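Uncharacterized protein (Azotobacter vinelandii, PDB 6RK0) is a heme- and FAD-containing flavocytochrome, a low-potential terminal oxidase associated with the iron-only nitrogenase of this nitrogen-fixing bacterium. Local coordinates at residues K36-V47 with T58-V69. Sequence-based numbering, arbitrary orientation. Where two conformers were deposited one is given.
With FAD (flavin-adenine dinucleotide), chain F.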
loop_
_atom_site.group_PDB
_atom_site.type_symbol
_atom_site.label_atom_id
_atom_site.label_comp_id
_atom_site.label_asym_id
_atom_site.label_seq_id
_atom_site.Cartn_x
_atom_site.Cartn_y
_atom_site.Cartn_z
ATOM N N LYS A 36 7.157 15.434 4.242
ATOM C CA LYS A 36 6.708 15.972 2.956
ATOM C C LYS A 36 7.310 15.216 1.782
ATOM O O LYS A 36 6.633 14.985 0.774
ATOM C CB LYS A 36 7.035 17.468 2.857
ATOM C CG LYS A 36 6.211 18.297 3.792
ATOM C CD LYS A 36 6.603 19.781 3.715
ATOM C CE LYS A 36 5.742 20.631 4.627
ATOM N NZ LYS A 36 6.084 22.068 4.418
ATOM N N ALA A 37 8.584 14.828 1.878
ATOM C CA ALA A 37 9.214 14.143 0.756
ATOM C C ALA A 37 8.579 12.786 0.498
ATOM O O ALA A 37 8.449 12.366 -0.662
ATOM C CB ALA A 37 10.708 13.983 0.983
ATOM N N ILE A 38 8.164 12.073 1.550
ATOM C CA ILE A 38 7.492 10.795 1.341
ATOM C C ILE A 38 6.092 11.024 0.786
ATOM O O ILE A 38 5.679 10.392 -0.192
ATOM C CB ILE A 38 7.484 9.968 2.638
ATOM C CG1 ILE A 38 8.915 9.658 3.109
ATOM C CG2 ILE A 38 6.701 8.687 2.442
ATOM C CD1 ILE A 38 9.041 9.033 4.489
ATOM N N LEU A 39 5.348 11.956 1.389
ATOM C CA LEU A 39 4.001 12.239 0.912
ATOM C C LEU A 39 4.004 12.702 -0.545
ATOM O O LEU A 39 3.077 12.405 -1.298
ATOM C CB LEU A 39 3.368 13.301 1.791
ATOM C CG LEU A 39 3.089 12.904 3.244
ATOM C CD1 LEU A 39 2.594 14.122 4.000
ATOM C CD2 LEU A 39 2.072 11.754 3.318
ATOM N N ASP A 40 5.033 13.436 -0.957
ATOM C CA ASP A 40 5.059 14.001 -2.292
ATOM C C ASP A 40 5.477 12.975 -3.337
ATOM O O ASP A 40 5.331 13.240 -4.522
ATOM C CB ASP A 40 6.009 15.194 -2.341
ATOM C CG ASP A 40 5.487 16.402 -1.580
ATOM O OD1 ASP A 40 4.294 16.412 -1.203
ATOM O OD2 ASP A 40 6.295 17.348 -1.366
ATOM N N ALA A 41 5.991 11.820 -2.932
ATOM C CA ALA A 41 6.530 10.827 -3.841
ATOM C C ALA A 41 5.497 9.884 -4.432
ATOM O O ALA A 41 5.833 9.156 -5.377
ATOM C CB ALA A 41 7.611 10.012 -3.156
ATOM N N THR A 42 4.271 9.859 -3.916
ATOM C CA THR A 42 3.324 8.817 -4.275
ATOM C C THR A 42 1.911 9.324 -4.047
ATOM O O THR A 42 1.685 10.102 -3.128
ATOM C CB THR A 42 3.592 7.548 -3.449
ATOM O OG1 THR A 42 2.622 6.571 -3.841
ATOM C CG2 THR A 42 3.530 7.787 -1.946
ATOM N N PRO A 43 0.938 8.838 -4.827
ATOM C CA PRO A 43 -0.457 9.213 -4.599
ATOM C C PRO A 43 -1.219 8.235 -3.735
ATOM O O PRO A 43 -2.392 8.521 -3.450
ATOM C CB PRO A 43 -1.034 9.194 -6.014
ATOM C CG PRO A 43 -0.295 8.055 -6.667
ATOM C CD PRO A 43 1.109 8.141 -6.117
ATOM N N LEU A 44 -0.632 7.094 -3.356
ATOM C CA LEU A 44 -1.418 6.014 -2.758
ATOM C C LEU A 44 -1.237 5.937 -1.243
ATOM O O LEU A 44 -0.118 5.653 -0.754
ATOM C CB LEU A 44 -1.048 4.669 -3.393
ATOM C CG LEU A 44 -1.762 3.437 -2.842
ATOM C CD1 LEU A 44 -3.273 3.550 -2.994
ATOM C CD2 LEU A 44 -1.231 2.161 -3.482
ATOM N N ALA A 45 -2.352 6.107 -0.520
ATOM C CA ALA A 45 -2.412 5.982 0.939
ATOM C C ALA A 45 -3.313 4.826 1.331
ATOM O O ALA A 45 -4.111 4.330 0.522
ATOM C CB ALA A 45 -2.951 7.269 1.553
ATOM N N HIS A 46 -3.244 4.481 2.610
ATOM C CA HIS A 46 -4.142 3.516 3.222
ATOM C C HIS A 46 -4.663 4.136 4.508
ATOM O O HIS A 46 -3.892 4.441 5.423
ATOM C CB HIS A 46 -3.408 2.186 3.500
ATOM C CG HIS A 46 -3.086 1.441 2.249
ATOM N ND1 HIS A 46 -2.005 1.741 1.452
ATOM C CD2 HIS A 46 -3.772 0.470 1.587
ATOM C CE1 HIS A 46 -2.066 0.980 0.365
ATOM N NE2 HIS A 46 -3.117 0.193 0.419
ATOM N N VAL A 47 -5.976 4.339 4.578
ATOM C CA VAL A 47 -6.617 5.034 5.698
ATOM C C VAL A 47 -7.257 4.023 6.626
ATOM O O VAL A 47 -8.073 3.195 6.173
ATOM C CB VAL A 47 -7.657 6.055 5.199
ATOM C CG1 VAL A 47 -8.426 6.665 6.376
ATOM C CG2 VAL A 47 -6.987 7.136 4.385
ATOM N N THR A 58 -8.613 1.318 4.127
ATOM C CA THR A 58 -9.129 1.694 2.811
ATOM C C THR A 58 -8.013 2.259 1.956
ATOM O O THR A 58 -7.463 3.323 2.311
ATOM C CB THR A 58 -10.247 2.718 2.968
ATOM O OG1 THR A 58 -11.305 2.156 3.746
ATOM C CG2 THR A 58 -10.789 3.148 1.600
ATOM N N PRO A 59 -7.672 1.639 0.820
ATOM C CA PRO A 59 -6.724 2.269 -0.106
ATOM C C PRO A 59 -7.372 3.466 -0.770
ATOM O O PRO A 59 -8.548 3.397 -1.161
ATOM C CB PRO A 59 -6.434 1.172 -1.130
ATOM C CG PRO A 59 -7.317 0.054 -0.850
ATOM C CD PRO A 59 -8.162 0.336 0.328
ATOM N N THR A 60 -6.622 4.561 -0.917
ATOM C CA THR A 60 -7.188 5.738 -1.558
ATOM C C THR A 60 -6.065 6.622 -2.086
ATOM O O THR A 60 -4.947 6.605 -1.573
ATOM C CB THR A 60 -8.093 6.480 -0.567
ATOM O OG1 THR A 60 -8.843 7.449 -1.282
ATOM C CG2 THR A 60 -7.282 7.125 0.588
ATOM N N PHE A 61 -6.376 7.425 -3.095
ATOM C CA PHE A 61 -5.454 8.477 -3.512
ATOM C C PHE A 61 -5.458 9.620 -2.499
ATOM O O PHE A 61 -6.449 9.826 -1.788
ATOM C CB PHE A 61 -5.805 8.986 -4.915
ATOM C CG PHE A 61 -5.074 8.235 -6.025
ATOM C CD1 PHE A 61 -4.682 6.870 -5.869
ATOM C CD2 PHE A 61 -4.602 8.910 -7.116
ATOM C CE1 PHE A 61 -3.996 6.182 -6.894
ATOM C CE2 PHE A 61 -3.947 8.244 -8.145
ATOM C CZ PHE A 61 -3.629 6.889 -8.038
ATOM N N PHE A 62 -4.357 10.383 -2.456
ATOM C CA PHE A 62 -4.311 11.592 -1.641
ATOM C C PHE A 62 -3.403 12.599 -2.288
ATOM O O PHE A 62 -2.578 12.264 -3.144
ATOM C CB PHE A 62 -3.816 11.296 -0.200
ATOM C CG PHE A 62 -2.331 11.061 -0.138
ATOM C CD1 PHE A 62 -1.772 9.858 -0.559
ATOM C CD2 PHE A 62 -1.474 12.090 0.196
ATOM C CE1 PHE A 62 -0.417 9.687 -0.612
ATOM C CE2 PHE A 62 -0.100 11.932 0.147
ATOM C CZ PHE A 62 0.432 10.728 -0.251
ATOM N N TRP A 63 -3.561 13.856 -1.856
ATOM C CA TRP A 63 -2.664 14.910 -2.304
ATOM C C TRP A 63 -2.337 15.822 -1.126
ATOM O O TRP A 63 -3.113 15.923 -0.179
ATOM C CB TRP A 63 -3.216 15.684 -3.508
ATOM C CG TRP A 63 -4.422 16.514 -3.275
ATOM C CD1 TRP A 63 -4.446 17.892 -3.180
ATOM C CD2 TRP A 63 -5.806 16.087 -3.172
ATOM N NE1 TRP A 63 -5.739 18.312 -3.011
ATOM C CE2 TRP A 63 -6.594 17.247 -3.026
ATOM C CE3 TRP A 63 -6.456 14.846 -3.233
ATOM C CZ2 TRP A 63 -8.006 17.184 -2.930
ATOM C CZ3 TRP A 63 -7.858 14.786 -3.168
ATOM C CH2 TRP A 63 -8.603 15.952 -2.989
ATOM N N ARG A 64 -1.188 16.480 -1.188
ATOM C CA ARG A 64 -0.767 17.382 -0.129
ATOM C C ARG A 64 -0.883 18.821 -0.600
ATOM O O ARG A 64 -0.493 19.156 -1.728
ATOM C CB ARG A 64 0.685 17.115 0.269
ATOM C CG ARG A 64 1.142 17.957 1.457
ATOM C CD ARG A 64 2.563 17.692 1.902
ATOM N NE ARG A 64 3.594 18.083 0.950
ATOM C CZ ARG A 64 4.117 19.302 0.892
ATOM N NH1 ARG A 64 3.680 20.285 1.681
ATOM N NH2 ARG A 64 5.115 19.530 0.060
ATOM N N GLU A 65 -1.405 19.679 0.268
ATOM C CA GLU A 65 -1.313 21.140 0.086
ATOM C C GLU A 65 -0.751 21.710 1.385
ATOM O O GLU A 65 -1.433 21.689 2.419
ATOM C CB GLU A 65 -2.671 21.769 -0.231
ATOM C CG GLU A 65 -3.339 21.191 -1.443
ATOM C CD GLU A 65 -4.629 21.893 -1.792
ATOM O OE1 GLU A 65 -4.889 23.043 -1.275
ATOM O OE2 GLU A 65 -5.409 21.330 -2.621
ATOM N N GLY A 66 0.501 22.163 1.345
ATOM C CA GLY A 66 1.084 22.717 2.560
ATOM C C GLY A 66 1.095 21.693 3.679
ATOM O O GLY A 66 1.603 20.569 3.526
ATOM N N ASP A 67 0.514 22.061 4.815
ATOM C CA ASP A 67 0.571 21.234 6.010
ATOM C C ASP A 67 -0.632 20.305 6.195
ATOM O O ASP A 67 -0.852 19.809 7.309
ATOM C CB ASP A 67 0.762 22.109 7.257
ATOM C CG ASP A 67 -0.401 23.079 7.522
ATOM O OD1 ASP A 67 -1.446 23.075 6.837
ATOM O OD2 ASP A 67 -0.252 23.883 8.462
ATOM N N ARG A 68 -1.371 20.010 5.123
ATOM C CA ARG A 68 -2.465 19.052 5.198
ATOM C C ARG A 68 -2.448 18.144 3.974
ATOM O O ARG A 68 -2.017 18.543 2.880
ATOM C CB ARG A 68 -3.849 19.711 5.274
ATOM C CG ARG A 68 -3.950 20.731 6.439
ATOM C CD ARG A 68 -5.326 21.319 6.588
ATOM N NE ARG A 68 -6.299 20.350 7.055
ATOM C CZ ARG A 68 -6.424 19.963 8.326
ATOM N NH1 ARG A 68 -5.641 20.452 9.313
ATOM N NH2 ARG A 68 -7.340 19.066 8.636
ATOM N N VAL A 69 -2.954 16.922 4.158
ATOM C CA VAL A 69 -3.251 16.029 3.054
ATOM C C VAL A 69 -4.748 15.899 2.910
ATOM O O VAL A 69 -5.508 16.081 3.875
ATOM C CB VAL A 69 -2.605 14.635 3.185
ATOM C CG1 VAL A 69 -1.103 14.734 3.075
ATOM C CG2 VAL A 69 -3.091 13.922 4.419
HETATM P PA FAD F . -18.385 -0.026 0.897
HETATM O O1A FAD F . -18.845 -0.586 -0.390
HETATM O O2A FAD F . -19.352 0.700 1.742
HETATM O O5B FAD F . -17.675 -1.155 1.764
HETATM C C5B FAD F . -18.390 -2.375 2.060
HETATM C C4B FAD F . -17.446 -3.531 1.994
HETATM O O4B FAD F . -16.891 -3.643 0.664
HETATM C C3B FAD F . -16.213 -3.415 2.887
HETATM O O3B FAD F . -16.492 -3.719 4.250
HETATM C C2B FAD F . -15.246 -4.385 2.203
HETATM O O2B FAD F . -15.525 -5.715 2.605
HETATM C C1B FAD F . -15.591 -4.202 0.717
HETATM N N9A FAD F . -14.670 -3.286 0.037
HETATM C C8A FAD F . -14.746 -1.926 -0.025
HETATM N N7A FAD F . -13.735 -1.375 -0.653
HETATM C C5A FAD F . -12.939 -2.452 -1.026
HETATM C C6A FAD F . -11.712 -2.533 -1.716
HETATM N N6A FAD F . -11.019 -1.472 -2.159
HETATM N N1A FAD F . -11.178 -3.767 -1.887
HETATM C C2A FAD F . -11.840 -4.835 -1.426
HETATM N N3A FAD F . -13.004 -4.871 -0.762
HETATM C C4A FAD F . -13.497 -3.639 -0.597
HETATM N N1 FAD F . -11.915 5.366 -3.325
HETATM C C2 FAD F . -12.192 6.705 -3.277
HETATM O O2 FAD F . -13.279 7.122 -2.877
HETATM N N3 FAD F . -11.250 7.614 -3.661
HETATM C C4 FAD F . -9.983 7.296 -4.110
HETATM O O4 FAD F . -9.160 8.180 -4.368
HETATM C C4X FAD F . -9.721 5.874 -4.223
HETATM N N5 FAD F . -8.537 5.488 -4.705
HETATM C C5X FAD F . -8.258 4.119 -4.696
HETATM C C6 FAD F . -7.001 3.680 -5.133
HETATM C C7 FAD F . -6.672 2.323 -5.127
HETATM C C7M FAD F . -5.321 1.881 -5.625
HETATM C C8 FAD F . -7.627 1.386 -4.703
HETATM C C8M FAD F . -7.316 -0.080 -4.641
HETATM C C9 FAD F . -8.893 1.819 -4.299
HETATM C C9A FAD F . -9.224 3.174 -4.301
HETATM N N10 FAD F . -10.497 3.644 -3.910
HETATM C C10 FAD F . -10.744 4.983 -3.793
HETATM C "C1'" FAD F . -11.573 2.731 -3.492
HETATM C "C2'" FAD F . -11.625 2.539 -1.982
HETATM O "O2'" FAD F . -10.624 1.615 -1.579
HETATM C "C3'" FAD F . -12.990 2.012 -1.545
HETATM O "O3'" FAD F . -13.251 0.785 -2.221
HETATM C "C4'" FAD F . -14.138 2.980 -1.804
HETATM O "O4'" FAD F . -13.793 4.280 -1.315
HETATM C "C5'" FAD F . -15.427 2.508 -1.180
HETATM O "O5'" FAD F . -15.211 2.333 0.245
HETATM P P FAD F . -16.431 2.173 1.215
HETATM O O1P FAD F . -17.371 3.347 1.110
HETATM O O2P FAD F . -15.870 1.836 2.571
HETATM O O3P FAD F . -17.126 0.878 0.595
HETATM O O HOH W 1 -10.864 2.804 6.424
#
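Phe62 fills the buried middle of this contact: its ring packs against the turn that leads from helix 32-40 into strand 44-51, with CZ near Leu39 O and Thr42 O. CD1 of Phe62 lies 3.5 Å from CB of Ala45, while CE2 on the ring's other flank meets CD2 of Leu39 at 3.8 Å. A chi1 of 75°, placing CG between its own backbone N and C, puts the ring there, and the Phe62 N-H bonds to Pro43 O. One residue earlier, Phe61 points to the opposite side, where, in the conformer described, CB of Pro43 sits over one ring face, a CH-pi contact 3.8 Å from the centroid. Ala45 with Thr60 and Val47 with Thr58 pair as antiparallel, hydrogen-bonded residues of the hairpin.

The solvent side is looser and polar. Arg64 grips Asp40 side-on, NE to OD1 at 2.8 Å and NH2 to OD2 at 2.9 Å, with the two planes only 26° apart. Its NH1 reaches Gly66 O in the turn, and the Lys36 chain crosses one guanidinium face. A leucine at Arg64 would probably leave the Asp40 carboxylate without its countercharge and Gly66 O without the NH1 bond.

Pairing with strand 44-51 in this split-barrel, flavin-binding fold probably holds residues 58-61 so that their other edge offers Pro59 O to FAD O2' (2.8 Å) and Phe61 N to flavin O4 (3.2 Å), while the salt bridge of this contact lies on its partly exposed side.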